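Local coordinates for protein Na Glutathione S-transferase 2 (Necator americanus, PDB 2ON5) that probably catalyses conjugation of glutathione to electrophilic compounds and binds glutathione in a pocket of its own, at residues A68-G79 / G150-L158. Numbering follows the deposited sequence.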
loop_
_atom_site.group_PDB
_atom_site.type_symbol
_atom_site.label_atom_id
_atom_site.label_comp_id
_atom_site.label_asym_id
_atom_site.label_seq_id
_atom_site.Cartn_x
_atom_site.Cartn_y
_atom_site.Cartn_z
ATOM N N ALA A 68 -6.422 -6.174 -5.972
ATOM C CA ALA A 68 -5.679 -6.372 -7.213
ATOM C C ALA A 68 -4.688 -7.528 -7.080
ATOM O O ALA A 68 -4.585 -8.365 -7.982
ATOM C CB ALA A 68 -4.931 -5.078 -7.644
ATOM N N ARG A 69 -3.962 -7.563 -5.964
ATOM C CA ARG A 69 -2.903 -8.590 -5.761
ATOM C C ARG A 69 -3.538 -9.987 -5.634
ATOM O O ARG A 69 -3.059 -10.950 -6.225
ATOM C CB ARG A 69 -2.087 -8.309 -4.499
ATOM C CG ARG A 69 -0.896 -9.302 -4.244
ATOM C CD ARG A 69 -0.054 -8.897 -3.002
ATOM N NE ARG A 69 0.380 -7.518 -3.166
ATOM C CZ ARG A 69 -0.148 -6.457 -2.559
ATOM N NH1 ARG A 69 -1.105 -6.587 -1.649
ATOM N NH2 ARG A 69 0.296 -5.251 -2.867
ATOM N N TYR A 70 -4.597 -10.069 -4.836
ATOM C CA TYR A 70 -5.331 -11.339 -4.646
ATOM C C TYR A 70 -5.767 -11.990 -5.985
ATOM O O TYR A 70 -5.500 -13.172 -6.247
ATOM C CB TYR A 70 -6.548 -11.107 -3.744
ATOM C CG TYR A 70 -7.411 -12.362 -3.605
ATOM C CD1 TYR A 70 -6.915 -13.481 -2.930
ATOM C CD2 TYR A 70 -8.676 -12.440 -4.199
ATOM C CE1 TYR A 70 -7.659 -14.641 -2.812
ATOM C CE2 TYR A 70 -9.466 -13.611 -4.080
ATOM C CZ TYR A 70 -8.932 -14.710 -3.403
ATOM O OH TYR A 70 -9.656 -15.880 -3.276
ATOM N N LEU A 71 -6.456 -11.213 -6.821
ATOM C CA LEU A 71 -6.839 -11.671 -8.167
ATOM C C LEU A 71 -5.653 -11.882 -9.107
ATOM O O LEU A 71 -5.642 -12.837 -9.901
ATOM C CB LEU A 71 -7.873 -10.728 -8.803
ATOM C CG LEU A 71 -9.142 -10.497 -7.991
ATOM C CD1 LEU A 71 -9.898 -9.273 -8.485
ATOM C CD2 LEU A 71 -10.042 -11.768 -7.887
ATOM N N SER A 72 -4.631 -11.034 -9.003
ATOM C CA SER A 72 -3.468 -11.204 -9.861
ATOM C C SER A 72 -2.730 -12.498 -9.503
ATOM O O SER A 72 -2.281 -13.216 -10.380
ATOM C CB SER A 72 -2.524 -10.022 -9.748
ATOM O OG SER A 72 -3.151 -8.895 -10.319
ATOM N N ARG A 73 -2.608 -12.794 -8.215
ATOM C CA ARG A 73 -2.010 -14.082 -7.828
ATOM C C ARG A 73 -2.811 -15.257 -8.361
ATOM O O ARG A 73 -2.247 -16.275 -8.763
ATOM C CB ARG A 73 -1.856 -14.188 -6.322
ATOM C CG ARG A 73 -0.663 -13.372 -5.812
ATOM C CD ARG A 73 -0.186 -13.716 -4.395
ATOM N NE ARG A 73 -0.810 -14.890 -3.802
ATOM C CZ ARG A 73 -0.678 -15.245 -2.510
ATOM N NH1 ARG A 73 0.050 -14.507 -1.678
ATOM N NH2 ARG A 73 -1.326 -16.307 -2.040
ATOM N N LYS A 74 -4.130 -15.140 -8.336
ATOM C CA LYS A 74 -5.000 -16.242 -8.792
ATOM C C LYS A 74 -4.913 -16.447 -10.320
ATOM O O LYS A 74 -4.992 -17.589 -10.838
ATOM C CB LYS A 74 -6.451 -15.944 -8.352
ATOM C CG LYS A 74 -7.448 -17.039 -8.652
ATOM C CD LYS A 74 -8.852 -16.568 -8.381
ATOM C CE LYS A 74 -9.050 -16.278 -6.896
ATOM N NZ LYS A 74 -9.233 -17.528 -6.142
ATOM N N PHE A 75 -4.735 -15.351 -11.052
ATOM C CA PHE A 75 -4.905 -15.384 -12.514
ATOM C C PHE A 75 -3.629 -15.210 -13.325
ATOM O O PHE A 75 -3.682 -15.256 -14.542
ATOM C CB PHE A 75 -5.929 -14.312 -12.968
ATOM C CG PHE A 75 -7.339 -14.537 -12.441
ATOM C CD1 PHE A 75 -8.088 -13.465 -11.951
ATOM C CD2 PHE A 75 -7.906 -15.805 -12.438
ATOM C CE1 PHE A 75 -9.391 -13.641 -11.483
ATOM C CE2 PHE A 75 -9.221 -16.016 -11.947
ATOM C CZ PHE A 75 -9.957 -14.929 -11.463
ATOM N N GLY A 76 -2.502 -14.971 -12.654
ATOM C CA GLY A 76 -1.197 -15.019 -13.321
ATOM C C GLY A 76 -0.618 -13.668 -13.696
ATOM O O GLY A 76 0.212 -13.602 -14.601
ATOM N N PHE A 77 -1.033 -12.607 -12.983
ATOM C CA PHE A 77 -0.565 -11.227 -13.241
ATOM C C PHE A 77 0.165 -10.568 -12.059
ATOM O O PHE A 77 0.218 -9.349 -11.962
ATOM C CB PHE A 77 -1.744 -10.355 -13.660
ATOM C CG PHE A 77 -2.544 -10.969 -14.763
ATOM C CD1 PHE A 77 -1.973 -11.147 -16.026
ATOM C CD2 PHE A 77 -3.810 -11.432 -14.529
ATOM C CE1 PHE A 77 -2.693 -11.765 -17.053
ATOM C CE2 PHE A 77 -4.543 -12.052 -15.545
ATOM C CZ PHE A 77 -3.976 -12.217 -16.797
ATOM N N ALA A 78 0.683 -11.383 -11.148
ATOM C CA ALA A 78 1.312 -10.855 -9.926
ATOM C C ALA A 78 2.846 -10.820 -10.019
ATOM O O ALA A 78 3.509 -10.284 -9.126
ATOM C CB ALA A 78 0.914 -11.708 -8.696
ATOM N N GLY A 79 3.405 -11.435 -11.056
ATOM C CA GLY A 79 4.857 -11.719 -11.090
ATOM C C GLY A 79 5.127 -13.193 -11.271
ATOM O O GLY A 79 4.310 -14.039 -10.870
ATOM N N GLY A 150 9.836 -7.799 -15.076
ATOM C CA GLY A 150 9.777 -9.067 -15.803
ATOM C C GLY A 150 9.346 -8.913 -17.257
ATOM O O GLY A 150 9.360 -7.797 -17.818
ATOM N N ASP A 151 8.957 -10.032 -17.864
ATOM C CA ASP A 151 8.767 -10.104 -19.294
ATOM C C ASP A 151 7.293 -10.114 -19.665
ATOM O O ASP A 151 6.970 -10.112 -20.843
ATOM C CB ASP A 151 9.464 -11.358 -19.871
ATOM C CG ASP A 151 10.992 -11.298 -19.778
ATOM O OD1 ASP A 151 11.623 -12.378 -19.743
ATOM O OD2 ASP A 151 11.566 -10.192 -19.760
ATOM N N SER A 152 6.394 -10.122 -18.677
ATOM C CA SER A 152 4.967 -10.169 -18.984
ATOM C C SER A 152 4.156 -9.164 -18.141
ATOM O O SER A 152 4.669 -8.635 -17.153
ATOM C CB SER A 152 4.435 -11.599 -18.803
ATOM O OG SER A 152 4.594 -12.026 -17.466
ATOM N N VAL A 153 2.915 -8.896 -18.560
ATOM C CA VAL A 153 2.062 -7.875 -17.908
ATOM C C VAL A 153 1.732 -8.241 -16.462
ATOM O O VAL A 153 1.449 -9.404 -16.155
ATOM C CB VAL A 153 0.766 -7.562 -18.730
ATOM C CG1 VAL A 153 -0.241 -8.746 -18.712
ATOM C CG2 VAL A 153 0.102 -6.245 -18.240
ATOM N N THR A 154 1.797 -7.245 -15.575
ATOM C CA THR A 154 1.402 -7.425 -14.185
ATOM C C THR A 154 0.425 -6.330 -13.758
ATOM O O THR A 154 0.204 -5.358 -14.490
ATOM C CB THR A 154 2.609 -7.406 -13.194
ATOM O OG1 THR A 154 3.152 -6.092 -13.136
ATOM C CG2 THR A 154 3.655 -8.442 -13.582
ATOM N N TYR A 155 -0.139 -6.464 -12.564
ATOM C CA TYR A 155 -1.098 -5.425 -12.127
ATOM C C TYR A 155 -0.445 -4.048 -11.968
ATOM O O TYR A 155 -1.125 -3.014 -12.048
ATOM C CB TYR A 155 -1.898 -5.863 -10.892
ATOM C CG TYR A 155 -1.135 -5.824 -9.590
ATOM C CD1 TYR A 155 -1.137 -4.667 -8.821
ATOM C CD2 TYR A 155 -0.419 -6.936 -9.121
ATOM C CE1 TYR A 155 -0.430 -4.593 -7.620
ATOM C CE2 TYR A 155 0.295 -6.873 -7.899
ATOM C CZ TYR A 155 0.280 -5.687 -7.170
ATOM O OH TYR A 155 0.964 -5.564 -5.984
ATOM N N ALA A 156 0.873 -4.018 -11.756
ATOM C CA ALA A 156 1.548 -2.725 -11.700
ATOM C C ALA A 156 1.495 -2.032 -13.088
ATOM O O ALA A 156 1.304 -0.819 -13.159
ATOM C CB ALA A 156 2.996 -2.878 -11.197
ATOM N N ASP A 157 1.672 -2.801 -14.169
ATOM C CA ASP A 157 1.510 -2.279 -15.539
ATOM C C ASP A 157 0.106 -1.690 -15.746
ATOM O O ASP A 157 -0.055 -0.606 -16.322
ATOM C CB ASP A 157 1.783 -3.355 -16.577
ATOM C CG ASP A 157 3.223 -3.843 -16.535
ATOM O OD1 ASP A 157 3.412 -5.055 -16.272
ATOM O OD2 ASP A 157 4.137 -2.984 -16.708
ATOM N N LEU A 158 -0.890 -2.412 -15.254
ATOM C CA LEU A 158 -2.271 -2.029 -15.476
ATOM C C LEU A 158 -2.526 -0.724 -14.760
ATOM O O LEU A 158 -3.126 0.176 -15.340
ATOM C CB LEU A 158 -3.242 -3.130 -15.003
ATOM C CG LEU A 158 -3.145 -4.509 -15.697
ATOM C CD1 LEU A 158 -4.081 -5.576 -15.082
ATOM C CD2 LEU A 158 -3.410 -4.391 -17.201
#
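Tyr155 stands at the first turn of helix 155-168 and lays one ring face against helix 64-75, an example of one aromatic side chain joining two domains. Its CG sits between the backbone N and the carbonyl carbon (chi1 75°), which sends the ring across to the other segment. There Arg69 CA lies over that face, while Phe77 O and Ala78 CA approach the edge. Ala68 CB meets Tyr155 CD1 at 4.0 Å, and Ser72 OG comes within 3.3 Å of Tyr155 CB. Ser72 OG donates to Ala68 O of its own helix (2.8 Å) from above the carbonyl plane, its proton thereby directed away from the tyrosine.

At the far end of the ring, the Arg69 guanidinium stands at 79° to the ring plane, and NH2 makes only a weak bond of 3.2 Å to Tyr155 OH. Tyr155 OH is also bonded to Asp89, which forms a salt bridge with Arg69 NE; the strongest partner of Arg69 is Asp89 of the second subunit, a salt bridge through NH1. The polar end of the contact is therefore shared with the dimer interface.

The backbone secures the ring's base: Tyr155 N donates to Phe77 O at 3.0 Å, just past Gly76, whose positive phi takes the chain out of helix 64-75. Thr154, N-cap of helix 155-168, forms a capping box with Asp157, whose OD1 takes Thr154 N through its anti lone pair. Beside it, the Phe77 ring turns its edge to Val153 O, with CD1 4.0 Å from Val153 CG1.

The contact links the thioredoxin-like N-terminal domain to the helical C-terminal domain: Phe77 and Ser72 also touch helix 16-25, Leu71 of helix 64-75 touches Tyr4 of strand 4-9, and Thr154 and Tyr155 pack on helix 82-101.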